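Local atomic coordinates of cyclase (Uncultured organism, PDB entry 5IBZ), a protein that belongs to the putative cyclase family, may act as an arylformamidase, and binds acetylphosphate in a pocket in this crystal. Residues G147-K152 against P306-A312; F300-Q305 against L317-K323. One frame throughout, in Å; residues are numbered along the deposited sequence.

Contact 1. Residues G147-K152 against P306-A312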
loop_
_atom_site.group_PDB
_atom_site.type_symbol
_atom_site.label_atom_id
_atom_site.label_comp_id
_atom_site.label_asym_id
_atom_site.label_seq_id
_atom_site.Cartn_x
_atom_site.Cartn_y
_atom_site.Cartn_z
ATOM N N GLY B 147 -2.579 13.845 17.871
ATOM C CA GLY B 147 -1.778 13.120 16.919
ATOM C C GLY B 147 -0.371 12.929 17.463
ATOM O O GLY B 147 0.087 13.681 18.332
ATOM N N ILE B 148 0.308 11.898 16.971
ATOM C CA ILE B 148 1.636 11.548 17.458
ATOM C C ILE B 148 2.672 12.656 17.174
ATOM O O ILE B 148 3.731 12.659 17.809
ATOM C CB ILE B 148 2.095 10.196 16.858
ATOM C CG1 ILE B 148 3.222 9.562 17.667
ATOM C CG2 ILE B 148 2.538 10.330 15.405
ATOM C CD1 ILE B 148 2.802 8.999 18.983
ATOM N N GLU B 149 2.380 13.617 16.297
ATOM C CA GLU B 149 3.355 14.686 16.032
ATOM C C GLU B 149 3.560 15.545 17.283
ATOM O O GLU B 149 4.581 16.232 17.416
ATOM C CB GLU B 149 2.951 15.562 14.828
ATOM C CG GLU B 149 1.802 16.553 15.002
ATOM C CD GLU B 149 0.401 15.939 15.003
ATOM O OE1 GLU B 149 0.240 14.703 14.895
ATOM O OE2 GLU B 149 -0.551 16.746 15.114
ATOM N N ASN B 150 2.607 15.489 18.209
ATOM C CA ASN B 150 2.709 16.263 19.439
ATOM C C ASN B 150 3.835 15.757 20.334
ATOM O O ASN B 150 4.222 16.453 21.284
ATOM C CB ASN B 150 1.390 16.244 20.216
ATOM C CG ASN B 150 0.325 17.111 19.581
ATOM O OD1 ASN B 150 0.350 18.335 19.702
ATOM N ND2 ASN B 150 -0.621 16.487 18.894
ATOM N N VAL B 151 4.366 14.566 20.058
ATOM C CA VAL B 151 5.473 14.029 20.835
ATOM C C VAL B 151 6.631 13.625 19.905
ATOM O O VAL B 151 7.362 12.664 20.163
ATOM C CB VAL B 151 5.026 12.835 21.719
ATOM C CG1 VAL B 151 4.317 13.380 22.965
ATOM C CG2 VAL B 151 4.117 11.861 20.957
ATOM N N LYS B 152 6.813 14.406 18.845
ATOM C CA LYS B 152 7.890 14.109 17.916
ATOM C C LYS B 152 9.258 14.296 18.568
ATOM O O LYS B 152 10.260 13.790 18.046
ATOM C CB LYS B 152 7.800 14.960 16.647
ATOM C CG LYS B 152 8.062 16.426 16.851
ATOM C CD LYS B 152 8.116 17.171 15.489
ATOM C CE LYS B 152 8.478 18.628 15.705
ATOM N NZ LYS B 152 8.768 19.341 14.436
ATOM N N PRO B 306 9.105 8.576 18.214
ATOM C CA PRO B 306 8.250 8.121 17.125
ATOM C C PRO B 306 8.648 8.774 15.810
ATOM O O PRO B 306 9.406 9.746 15.807
ATOM C CB PRO B 306 6.872 8.615 17.550
ATOM C CG PRO B 306 7.178 9.927 18.194
ATOM C CD PRO B 306 8.516 9.736 18.914
ATOM N N LEU B 307 8.149 8.250 14.701
ATOM C CA LEU B 307 8.258 8.973 13.430
ATOM C C LEU B 307 7.382 10.229 13.486
ATOM O O LEU B 307 6.369 10.270 14.195
ATOM C CB LEU B 307 7.830 8.115 12.249
ATOM C CG LEU B 307 8.651 6.853 12.011
ATOM C CD1 LEU B 307 8.063 6.073 10.870
ATOM C CD2 LEU B 307 10.117 7.212 11.707
ATOM N N TYR B 308 7.775 11.245 12.729
ATOM C CA TYR B 308 7.019 12.487 12.648
ATOM C C TYR B 308 5.887 12.339 11.609
ATOM O O TYR B 308 6.087 12.602 10.408
ATOM C CB TYR B 308 7.970 13.637 12.287
ATOM C CG TYR B 308 7.385 15.028 12.205
ATOM C CD1 TYR B 308 6.064 15.292 12.545
ATOM C CD2 TYR B 308 8.146 16.072 11.706
ATOM C CE1 TYR B 308 5.530 16.562 12.430
ATOM C CE2 TYR B 308 7.614 17.350 11.581
ATOM C CZ TYR B 308 6.305 17.584 11.940
ATOM O OH TYR B 308 5.764 18.854 11.813
ATOM N N ILE B 309 4.720 11.884 12.074
ATOM C CA ILE B 309 3.590 11.616 11.180
ATOM C C ILE B 309 2.367 12.384 11.646
ATOM O O ILE B 309 1.646 11.950 12.541
ATOM C CB ILE B 309 3.210 10.115 11.104
ATOM C CG1 ILE B 309 4.440 9.215 10.973
ATOM C CG2 ILE B 309 2.210 9.904 9.950
ATOM C CD1 ILE B 309 4.125 7.722 11.104
ATOM N N PRO B 310 2.142 13.557 11.066
ATOM C CA PRO B 310 1.047 14.385 11.566
ATOM C C PRO B 310 -0.301 13.708 11.388
ATOM O O PRO B 310 -0.603 13.140 10.338
ATOM C CB PRO B 310 1.154 15.668 10.739
ATOM C CG PRO B 310 2.086 15.375 9.638
ATOM C CD PRO B 310 2.968 14.258 10.064
ATOM N N GLY B 311 -1.086 13.762 12.452
ATOM C CA GLY B 311 -2.423 13.191 12.427
ATOM C C GLY B 311 -2.478 11.690 12.609
ATOM O O GLY B 311 -3.560 11.108 12.555
ATOM N N ALA B 312 -1.335 11.054 12.845
ATOM C CA ALA B 312 -1.325 9.614 13.081
ATOM C C ALA B 312 -1.610 9.296 14.543
ATOM O O ALA B 312 -1.343 10.113 15.438
ATOM C CB ALA B 312 0.014 9.006 12.660
HETATM O O HOH W 1 5.860 12.375 15.906
#

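Contact 2. Residues F300-Q305 against L317-K323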
loop_
_atom_site.group_PDB
_atom_site.type_symbol
_atom_site.label_atom_id
_atom_site.label_comp_id
_atom_site.label_asym_id
_atom_site.label_seq_id
_atom_site.Cartn_x
_atom_site.Cartn_y
_atom_site.Cartn_z
ATOM N N PHE B 300 18.628 2.942 32.027
ATOM C CA PHE B 300 19.447 3.295 30.876
ATOM C C PHE B 300 18.891 4.506 30.151
ATOM O O PHE B 300 17.807 5.012 30.483
ATOM C CB PHE B 300 19.527 2.117 29.906
ATOM C CG PHE B 300 18.188 1.478 29.648
ATOM C CD1 PHE B 300 17.335 1.982 28.691
ATOM C CD2 PHE B 300 17.772 0.402 30.402
ATOM C CE1 PHE B 300 16.110 1.407 28.476
ATOM C CE2 PHE B 300 16.549 -0.174 30.193
ATOM C CZ PHE B 300 15.709 0.334 29.232
ATOM N N PHE B 301 19.655 4.987 29.181
ATOM C CA PHE B 301 19.168 6.033 28.288
ATOM C C PHE B 301 18.395 5.346 27.173
ATOM O O PHE B 301 18.861 4.369 26.599
ATOM C CB PHE B 301 20.324 6.882 27.745
ATOM C CG PHE B 301 19.908 8.004 26.833
ATOM C CD1 PHE B 301 19.747 7.788 25.467
ATOM C CD2 PHE B 301 19.715 9.268 27.341
ATOM C CE1 PHE B 301 19.391 8.844 24.626
ATOM C CE2 PHE B 301 19.338 10.323 26.508
ATOM C CZ PHE B 301 19.191 10.102 25.152
ATOM N N LEU B 302 17.189 5.832 26.916
ATOM C CA LEU B 302 16.311 5.260 25.903
ATOM C C LEU B 302 16.018 6.271 24.812
ATOM O O LEU B 302 15.540 7.370 25.113
ATOM C CB LEU B 302 15.005 4.817 26.538
ATOM C CG LEU B 302 13.982 4.176 25.599
ATOM C CD1 LEU B 302 14.541 2.946 24.929
ATOM C CD2 LEU B 302 12.748 3.829 26.375
ATOM N N ALA B 303 16.329 5.914 23.562
ATOM C CA ALA B 303 15.928 6.708 22.405
ATOM C C ALA B 303 14.802 5.991 21.706
ATOM O O ALA B 303 15.049 5.067 20.904
ATOM C CB ALA B 303 17.097 6.923 21.454
ATOM N N ALA B 304 13.571 6.398 22.030
ATOM C CA ALA B 304 12.371 5.743 21.525
ATOM C C ALA B 304 11.438 6.764 20.882
ATOM O O ALA B 304 10.207 6.683 20.990
ATOM C CB ALA B 304 11.683 4.990 22.627
ATOM N N GLN B 305 12.021 7.657 20.104
ATOM C CA GLN B 305 11.222 8.673 19.418
ATOM C C GLN B 305 10.315 8.039 18.357
ATOM O O GLN B 305 10.687 7.079 17.686
ATOM C CB GLN B 305 12.140 9.735 18.798
ATOM C CG GLN B 305 13.009 9.256 17.617
ATOM C CD GLN B 305 14.383 8.684 18.014
ATOM O OE1 GLN B 305 14.540 8.035 19.052
ATOM N NE2 GLN B 305 15.364 8.890 17.147
ATOM N N LEU B 317 8.732 2.253 15.458
ATOM C CA LEU B 317 9.995 2.826 15.887
ATOM C C LEU B 317 11.033 1.744 16.068
ATOM O O LEU B 317 10.747 0.562 15.963
ATOM C CB LEU B 317 9.823 3.611 17.171
ATOM C CG LEU B 317 9.579 2.767 18.407
ATOM C CD1 LEU B 317 10.118 3.536 19.636
ATOM C CD2 LEU B 317 8.120 2.495 18.594
ATOM N N ASN B 318 12.259 2.209 16.307
ATOM C CA ASN B 318 13.360 1.342 16.678
ATOM C C ASN B 318 13.929 1.885 17.981
ATOM O O ASN B 318 14.837 2.712 17.983
ATOM C CB ASN B 318 14.412 1.298 15.586
ATOM C CG ASN B 318 15.544 0.394 15.929
ATOM O OD1 ASN B 318 15.480 -0.348 16.896
ATOM N ND2 ASN B 318 16.606 0.465 15.156
ATOM N N PRO B 319 13.359 1.459 19.110
ATOM C CA PRO B 319 13.886 1.995 20.380
ATOM C C PRO B 319 15.304 1.502 20.652
ATOM O O PRO B 319 15.535 0.286 20.528
ATOM C CB PRO B 319 12.911 1.439 21.432
ATOM C CG PRO B 319 11.849 0.686 20.659
ATOM C CD PRO B 319 12.436 0.349 19.329
ATOM N N ILE B 320 16.232 2.400 21.001
ATOM C CA ILE B 320 17.593 2.003 21.354
ATOM C C ILE B 320 17.845 2.243 22.840
ATOM O O ILE B 320 17.703 3.374 23.311
ATOM C CB ILE B 320 18.647 2.780 20.556
ATOM C CG1 ILE B 320 18.357 2.760 19.052
ATOM C CG2 ILE B 320 20.041 2.196 20.832
ATOM C CD1 ILE B 320 18.322 1.366 18.420
ATOM N N ALA B 321 18.179 1.166 23.558
ATOM C CA ALA B 321 18.665 1.263 24.926
ATOM C C ALA B 321 20.169 1.503 24.887
ATOM O O ALA B 321 20.892 0.763 24.206
ATOM C CB ALA B 321 18.343 -0.006 25.705
ATOM N N VAL B 322 20.622 2.533 25.605
ATOM C CA VAL B 322 22.040 2.892 25.648
ATOM C C VAL B 322 22.527 2.881 27.083
ATOM O O VAL B 322 21.951 3.525 27.953
ATOM C CB VAL B 322 22.305 4.285 25.031
ATOM C CG1 VAL B 322 23.795 4.512 24.832
ATOM C CG2 VAL B 322 21.570 4.437 23.717
ATOM N N LYS B 323 23.581 2.114 27.333
ATOM C CA LYS B 323 24.136 1.962 28.680
ATOM C C LYS B 323 25.571 2.473 28.766
ATOM O O LYS B 323 26.024 3.091 27.802
ATOM C CB LYS B 323 24.039 0.487 29.094
ATOM C CG LYS B 323 22.579 0.073 29.302
ATOM C CD LYS B 323 22.416 -1.433 29.525
ATOM C CE LYS B 323 22.834 -1.793 30.930
ATOM N NZ LYS B 323 22.502 -3.218 31.246
ATOM O OXT LYS B 323 26.287 2.337 29.779
HETATM O O HOH W 2 12.715 5.255 17.898
#

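Contact 1. Residues G147-K152 against P306-A312
Lys152 lies alongside Tyr308, both side chains pointing the same way, and the lysine's CD makes a CH-pi contact over one face of the phenol ring, 3.8 Å from its centroid and only 3° off the ring normal. Beyond CG the lysine chain is extended, which carries NZ on past the centre toward CE2 and CZ. Glu149 meets the same ring differently: its CB comes up at the edge, near the ring plane, 3.7 Å from Tyr308 CE1. From there the glutamate doubles back. A bend at chi2 (-76°) brings its carboxylate over to Gly311, whose N donates to Glu149 OE1 at 2.9 Å, in a fairly straight bond that arrives from above the carboxylate plane. Gly311 belongs to a type II beta turn running from Ile309 to Ala312, and its positive phi suits glycine. Facing that turn is the short 3-10 segment 148-150, so the contact joins two loops, one leading to strand 158-163 and the other linking strands 299-303 and 314-316. At the start of the 3-10 segment, Ile148 N gives a hydrogen bond to Ala312 O (2.9 Å). Ile148 itself works with both branches: CG1 packs on Pro306 CB at 3.8 Å, while CG2 reaches in beside Ile309 O and 4.0 Å from Ala312 CB. A water donates to Ile148 O and to Leu307 O (2.8 Å), bridging two backbone carbonyls. The second subunit closes in here, where its Asn318 ND2 donates to both Lys152 O and Pro306 O.

Contact 2. Residues F300-Q305 against L317-K323
A chi1 of 46° sets the Phe300 ring between its own backbone N and carbonyl carbon, turning one face to Ala321, whose CB makes a CH-pi contact 4.1 Å from the ring centroid. Phe301 swings the other way: chi1 of -179° puts its ring anti to the backbone N and side by side with Val322, whose CG2 meets the ring edge at CD1 (4.2 Å). Between these two pairs of side chains the backbones run as neighbouring antiparallel strands, 299-303 and 320-322, in the mixed sheet, with 158-163 flanking the first strand and 52-54 the second. Phe301 with Val322 and Ala303 with Ile320 are hydrogen-bonded pairs, each closed by two bonds; Leu302 with Ala321 is the non-hydrogen-bonded pair between them. The shortest of the four bonds runs from Val322 N to Phe301 O (2.7 Å), whereas Ile320 N reaches Ala303 O from above the carbonyl plane. Leu302 and Ala321 put their side chains on one face of the sheet; helix 286-295 packs there, its Leu288 touching both Phe300 and Ala321. Past the strand ends, Ala304 CB rests on Pro319 CB (3.9 Å) and on Leu317 CD1 (3.7 Å). A water donates to Gln305 O and, weakly, to Asn318 O. That Asn318 O also accepts from Gln305 NE2 of the second subunit, while at the far end Lys323 NZ forms salt bridges with Asp291 and Asp295.

How the contacts relate
The centres of contacts 1 and 2 lie about 18 Å apart, and their segments alternate along the chain: 147-152, then 300-305, 306-312 and finally 317-323. Residues 300-305 run straight on into 306-312, so the chain leaves the mixed sheet at strand 299-303, makes the loop of contact 1, and re-enters the same sheet at its edge with 314-316 before crossing back to 320-322 beside 299-303. Strand 314-316 is at one end of the nine-strand order, while 320-322 lies second from the other. Both contacts touch the second subunit, and Asn318 ties them together across that interface: from contact 2 of one copy it reaches the backbone of contact 1 in the other.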